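Local coordinates for protein aldolase (Escherichia coli, PDB 6VOP) that is of unknown function but belongs to the class II aldolase and adducin N-terminal domain family, in the AraD-like clan, at residues E14-A19 / Q59-V64; S20-R25 / A95-H100. The protein carries 2 engineered substitutions. One frame throughout, in Å; residues are numbered along the deposited sequence.

Interaction 1. Residues E14-A19 / Q59-V64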
# COMPACT_ATOMS: atom_id res chain seq x y z
N GLU A 14 -9.15 3.14 -21.95
CA GLU A 14 -9.61 2.36 -20.80
C GLU A 14 -8.56 1.34 -20.38
O GLU A 14 -8.33 1.13 -19.18
CB GLU A 14 -10.93 1.66 -21.13
CG GLU A 14 -11.51 0.86 -19.96
CD GLU A 14 -12.61 -0.09 -20.37
OE1 GLU A 14 -13.32 -0.61 -19.48
OE2 GLU A 14 -12.77 -0.33 -21.59
N MET A 15 -7.91 0.69 -21.35
CA MET A 15 -6.84 -0.25 -21.02
C MET A 15 -5.66 0.47 -20.38
O MET A 15 -5.13 0.01 -19.36
CB MET A 15 -6.40 -0.99 -22.28
CG MET A 15 -5.09 -1.74 -22.14
SD MET A 15 -4.91 -3.00 -23.42
CE MET A 15 -6.21 -4.13 -22.94
N THR A 16 -5.24 1.59 -20.96
CA THR A 16 -4.19 2.40 -20.35
C THR A 16 -4.58 2.84 -18.94
O THR A 16 -3.76 2.76 -18.01
CB THR A 16 -3.91 3.63 -21.22
OG1 THR A 16 -3.44 3.20 -22.51
CG2 THR A 16 -2.87 4.52 -20.58
N ARG A 17 -5.83 3.28 -18.76
CA ARG A 17 -6.27 3.75 -17.45
C ARG A 17 -6.30 2.61 -16.44
O ARG A 17 -5.79 2.76 -15.32
CB ARG A 17 -7.66 4.40 -17.58
CG ARG A 17 -8.15 5.11 -16.33
CD ARG A 17 -9.28 4.35 -15.67
NE ARG A 17 -10.42 4.18 -16.56
CZ ARG A 17 -11.50 3.46 -16.27
NH1 ARG A 17 -11.59 2.83 -15.11
NH2 ARG A 17 -12.49 3.37 -17.15
N ILE A 18 -6.88 1.47 -16.82
CA ILE A 18 -6.96 0.33 -15.91
C ILE A 18 -5.56 -0.20 -15.59
O ILE A 18 -5.28 -0.59 -14.45
CB ILE A 18 -7.87 -0.75 -16.50
CG1 ILE A 18 -9.34 -0.32 -16.40
CG2 ILE A 18 -7.66 -2.09 -15.82
CD1 ILE A 18 -10.32 -1.41 -16.75
N ALA A 19 -4.68 -0.22 -16.59
CA ALA A 19 -3.31 -0.69 -16.36
C ALA A 19 -2.60 0.18 -15.33
O ALA A 19 -1.94 -0.33 -14.42
CB ALA A 19 -2.53 -0.73 -17.67
N GLN A 59 -1.80 4.68 -28.17
CA GLN A 59 -1.65 4.52 -29.61
C GLN A 59 -0.54 3.54 -29.99
O GLN A 59 -0.30 3.33 -31.18
CB GLN A 59 -1.40 5.87 -30.28
CG GLN A 59 -2.66 6.62 -30.68
CD GLN A 59 -3.24 7.39 -29.52
OE1 GLN A 59 -4.45 7.36 -29.30
NE2 GLN A 59 -2.40 8.11 -28.80
N ARG A 60 0.15 2.95 -29.01
CA ARG A 60 1.15 1.92 -29.27
C ARG A 60 0.72 0.56 -28.75
O ARG A 60 1.51 -0.39 -28.81
CB ARG A 60 2.49 2.33 -28.66
CG ARG A 60 3.27 3.33 -29.49
CD ARG A 60 3.99 2.66 -30.66
NE ARG A 60 3.14 2.55 -31.84
CZ ARG A 60 3.46 1.88 -32.95
NH1 ARG A 60 4.62 1.25 -33.03
NH2 ARG A 60 2.61 1.84 -33.97
N LEU A 61 -0.51 0.44 -28.23
CA LEU A 61 -1.03 -0.84 -27.80
C LEU A 61 -1.10 -1.80 -28.99
O LEU A 61 -1.43 -1.41 -30.11
CB LEU A 61 -2.41 -0.67 -27.17
CG LEU A 61 -2.46 -0.05 -25.77
CD1 LEU A 61 -3.88 0.29 -25.37
CD2 LEU A 61 -1.81 -0.99 -24.77
N SER A 62 -0.80 -3.07 -28.73
CA SER A 62 -0.76 -4.06 -29.79
C SER A 62 -2.16 -4.39 -30.29
O SER A 62 -3.16 -4.25 -29.56
CB SER A 62 -0.07 -5.34 -29.31
OG SER A 62 1.18 -5.04 -28.72
N LYS A 63 -2.24 -4.82 -31.54
CA LYS A 63 -3.49 -5.22 -32.18
C LYS A 63 -3.23 -6.56 -32.87
O LYS A 63 -2.41 -6.63 -33.80
CB LYS A 63 -3.96 -4.16 -33.18
CG LYS A 63 -5.41 -4.29 -33.61
CD LYS A 63 -5.86 -3.06 -34.38
CE LYS A 63 -7.21 -3.26 -35.03
NZ LYS A 63 -7.53 -2.17 -36.01
N VAL A 64 -3.90 -7.61 -32.41
CA VAL A 64 -3.68 -8.97 -32.90
C VAL A 64 -5.01 -9.55 -33.37
O VAL A 64 -6.03 -9.38 -32.70
CB VAL A 64 -3.04 -9.87 -31.82
CG1 VAL A 64 -2.73 -11.24 -32.38
CG2 VAL A 64 -1.78 -9.22 -31.26

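Interaction 2. Residues S20-R25 / A95-H100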
# COMPACT_ATOMS: atom_id res chain seq x y z
N SER A 20 -2.73 1.50 -15.47
CA SER A 20 -2.09 2.41 -14.52
C SER A 20 -2.63 2.19 -13.11
O SER A 20 -1.87 2.23 -12.14
CB SER A 20 -2.30 3.86 -14.97
OG SER A 20 -1.90 4.77 -13.97
N SER A 21 -3.94 1.96 -12.99
CA SER A 21 -4.53 1.69 -11.68
C SER A 21 -3.90 0.47 -11.02
O SER A 21 -3.57 0.50 -9.83
CB SER A 21 -6.04 1.52 -11.83
OG SER A 21 -6.66 1.40 -10.56
N PHE A 22 -3.74 -0.62 -11.78
CA PHE A 22 -3.09 -1.80 -11.23
C PHE A 22 -1.67 -1.50 -10.78
O PHE A 22 -1.21 -2.02 -9.76
CB PHE A 22 -3.08 -2.92 -12.28
CG PHE A 22 -4.38 -3.66 -12.39
CD1 PHE A 22 -5.12 -3.96 -11.25
CD2 PHE A 22 -4.87 -4.05 -13.62
CE1 PHE A 22 -6.32 -4.64 -11.36
CE2 PHE A 22 -6.06 -4.72 -13.73
CZ PHE A 22 -6.79 -5.02 -12.60
N PHE A 23 -0.96 -0.65 -11.53
CA PHE A 23 0.44 -0.37 -11.22
C PHE A 23 0.57 0.49 -9.97
O PHE A 23 1.40 0.20 -9.10
CB PHE A 23 1.10 0.30 -12.42
CG PHE A 23 2.56 0.62 -12.22
CD1 PHE A 23 3.53 -0.34 -12.45
CD2 PHE A 23 2.96 1.88 -11.82
CE1 PHE A 23 4.87 -0.05 -12.27
CE2 PHE A 23 4.29 2.18 -11.65
CZ PHE A 23 5.25 1.22 -11.87
N GLN A 24 -0.24 1.55 -9.86
CA GLN A 24 -0.12 2.46 -8.72
C GLN A 24 -0.58 1.82 -7.42
O GLN A 24 -0.13 2.22 -6.34
CB GLN A 24 -0.90 3.75 -8.98
CG GLN A 24 -0.60 4.41 -10.32
CD GLN A 24 -1.51 5.60 -10.62
OE1 GLN A 24 -1.18 6.74 -10.31
NE2 GLN A 24 -2.66 5.32 -11.22
N ARG A 25 -1.46 0.82 -7.49
CA ARG A 25 -2.00 0.19 -6.29
C ARG A 25 -1.27 -1.10 -5.92
O ARG A 25 -1.70 -1.79 -5.00
CB ARG A 25 -3.49 -0.09 -6.48
CG ARG A 25 -4.33 1.17 -6.64
CD ARG A 25 -5.80 0.82 -6.77
NE ARG A 25 -6.04 -0.02 -7.94
CZ ARG A 25 -6.98 -0.96 -8.00
NH1 ARG A 25 -7.76 -1.19 -6.95
NH2 ARG A 25 -7.12 -1.68 -9.10
N ALA A 95 -12.11 -10.30 -22.31
CA ALA A 95 -10.94 -9.60 -21.81
C ALA A 95 -10.18 -10.52 -20.87
O ALA A 95 -10.78 -11.32 -20.14
CB ALA A 95 -11.31 -8.30 -21.10
N VAL A 96 -8.86 -10.41 -20.89
CA VAL A 96 -7.98 -11.24 -20.08
C VAL A 96 -7.03 -10.33 -19.31
O VAL A 96 -6.36 -9.48 -19.91
CB VAL A 96 -7.19 -12.25 -20.93
CG1 VAL A 96 -6.29 -13.10 -20.04
CG2 VAL A 96 -8.13 -13.12 -21.74
N VAL A 97 -6.98 -10.51 -17.99
CA VAL A 97 -6.08 -9.77 -17.12
C VAL A 97 -5.10 -10.76 -16.51
O VAL A 97 -5.51 -11.72 -15.84
CB VAL A 97 -6.84 -9.00 -16.03
CG1 VAL A 97 -5.87 -8.42 -15.01
CG2 VAL A 97 -7.68 -7.90 -16.65
N HIS A 98 -3.81 -10.54 -16.73
CA HIS A 98 -2.76 -11.42 -16.23
C HIS A 98 -1.73 -10.57 -15.49
O HIS A 98 -1.02 -9.77 -16.10
CB HIS A 98 -2.10 -12.21 -17.36
CG HIS A 98 -0.84 -12.92 -16.95
ND1 HIS A 98 -0.73 -13.60 -15.76
CD2 HIS A 98 0.35 -13.06 -17.58
CE1 HIS A 98 0.48 -14.13 -15.66
NE2 HIS A 98 1.15 -13.82 -16.76
N LEU A 99 -1.67 -10.74 -14.17
CA LEU A 99 -0.72 -10.04 -13.33
C LEU A 99 -0.04 -11.03 -12.39
O LEU A 99 -0.54 -12.13 -12.16
CB LEU A 99 -1.40 -8.93 -12.51
CG LEU A 99 -2.15 -7.85 -13.28
CD1 LEU A 99 -2.80 -6.87 -12.31
CD2 LEU A 99 -1.22 -7.13 -14.23
N HIS A 100 1.12 -10.63 -11.87
CA HIS A 100 1.82 -11.42 -10.85
C HIS A 100 1.64 -10.79 -9.48
O HIS A 100 2.59 -10.51 -8.75
CB HIS A 100 3.30 -11.55 -11.20
CG HIS A 100 3.55 -12.06 -12.59
ND1 HIS A 100 4.77 -11.92 -13.21
CD2 HIS A 100 2.75 -12.70 -13.46
CE1 HIS A 100 4.70 -12.46 -14.42
NE2 HIS A 100 3.49 -12.94 -14.60

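Interaction 1. Residues E14-A19 / Q59-V64
L61 points its isopropyl end at helix 7-24 and meets two consecutive helix residues, M15 and T16, with its two methyls doing different work. CD1 is the shared one: it lies 4.0 Å from M15 CG and 4.1 Å from T16 OG1. Within helix segment 14-19, CD2 meets the sulfur, with M15 SD and L61 CD2 3.9 Å apart. The M15 chain leaves the helix with CG anti to the backbone N (chi1 166°) and stays extended through chi2, which carries SD out alongside both leucine methyls. At chi3 the chain bends (-68°) and turns CE away from L61, so the leucine packs against the flank of the thioether and not against its terminal methyl. The long axes of the M15 and L61 side chains cross obliquely. This is dispersive packing with no hydrogen bond between the segments.

What it joins is the N-terminal helix of the class II aldolase/adducin fold and the start of strand 62-64, second from one edge of the sheet that the helix covers. L61 is the residue just before that strand, following the 3-10 segment 59-60, and the strand runs antiparallel between 44-46 and 70-72. M15 also touches L35 and L37 of strand 33-38 and L174 of helix 174-194, which makes it a buried neighbour of both the sheet and helix 174-194.

T16 takes part through its hydroxyl, yet that oxygen has its polar partner on its own helix: OG1 sits beside the backbone N (chi1 -62°) and is hydrogen-bonded to R12 O one turn earlier. CD1 of L61 therefore meets an oxygen already engaged with the backbone. The backbone of L61 is linked to the same helix by a weak hydrogen bond from R12 NH1 to L61 O.

Interaction 2. Residues S20-R25 / A95-H100
F22 and L99 both hold CG beside the backbone N and anti to the carbonyl carbon, at chi1 -80° and -58°, and these torsions make the two side chains cross at about a right angle. L99 CD1 comes in over one face of the ring in a CH-pi contact, 3.8 Å from the F22 ring centroid and 19° off the normal. It sits toward the CG end, 3.6 Å from F22 CG. V97 comes from the opposite direction to F22 and sets its CG1 obliquely against the ring, 3.9 Å from F22 CE2. The contact is buried, and Y27 adds an edge-to-face ring contact to F22.

Helix 7-24 ends at Q24, and R25 is the first residue to leave it. There S21 O accepts both R25 N and R25 NE, each at 3.2 Å, from opposite faces of its carbonyl plane, while R25 NH1 continues to a salt bridge with E182 on helix 174-194.

V97 and L99 alternate along strand 95-99 with V96 and H98, which turn instead toward helix 80-89; V97 further touches A177 and M181 of helix 174-194. The sheet is thus sandwiched between helical layers. H98, H100 and H165 turn donor atoms toward one vacant point, a possible metal site of the kind class II aldolases build from histidines, although no metal occupies it here.

Overall arrangement
Interactions 1 and 2 lie on adjoining pieces of one helix, 7-24, and their centres are 12 Å apart. Each ties that helix to the same mixed sheet: interaction 1 at the residue leading into strand 62-64, second from one edge, and interaction 2 at strand 95-99, further in, with 44-46 and 33-38 between them. Along the chain the order is 14-19, 20-25, 59-64, 95-100, so the two contacts interleave. A single helix therefore spans several strands; these two contacts, their centres about 16 Å and about 9 Å from the centre of the chain, are among the places where it packs on the sheet. Both belong to the class II aldolase and adducin family region.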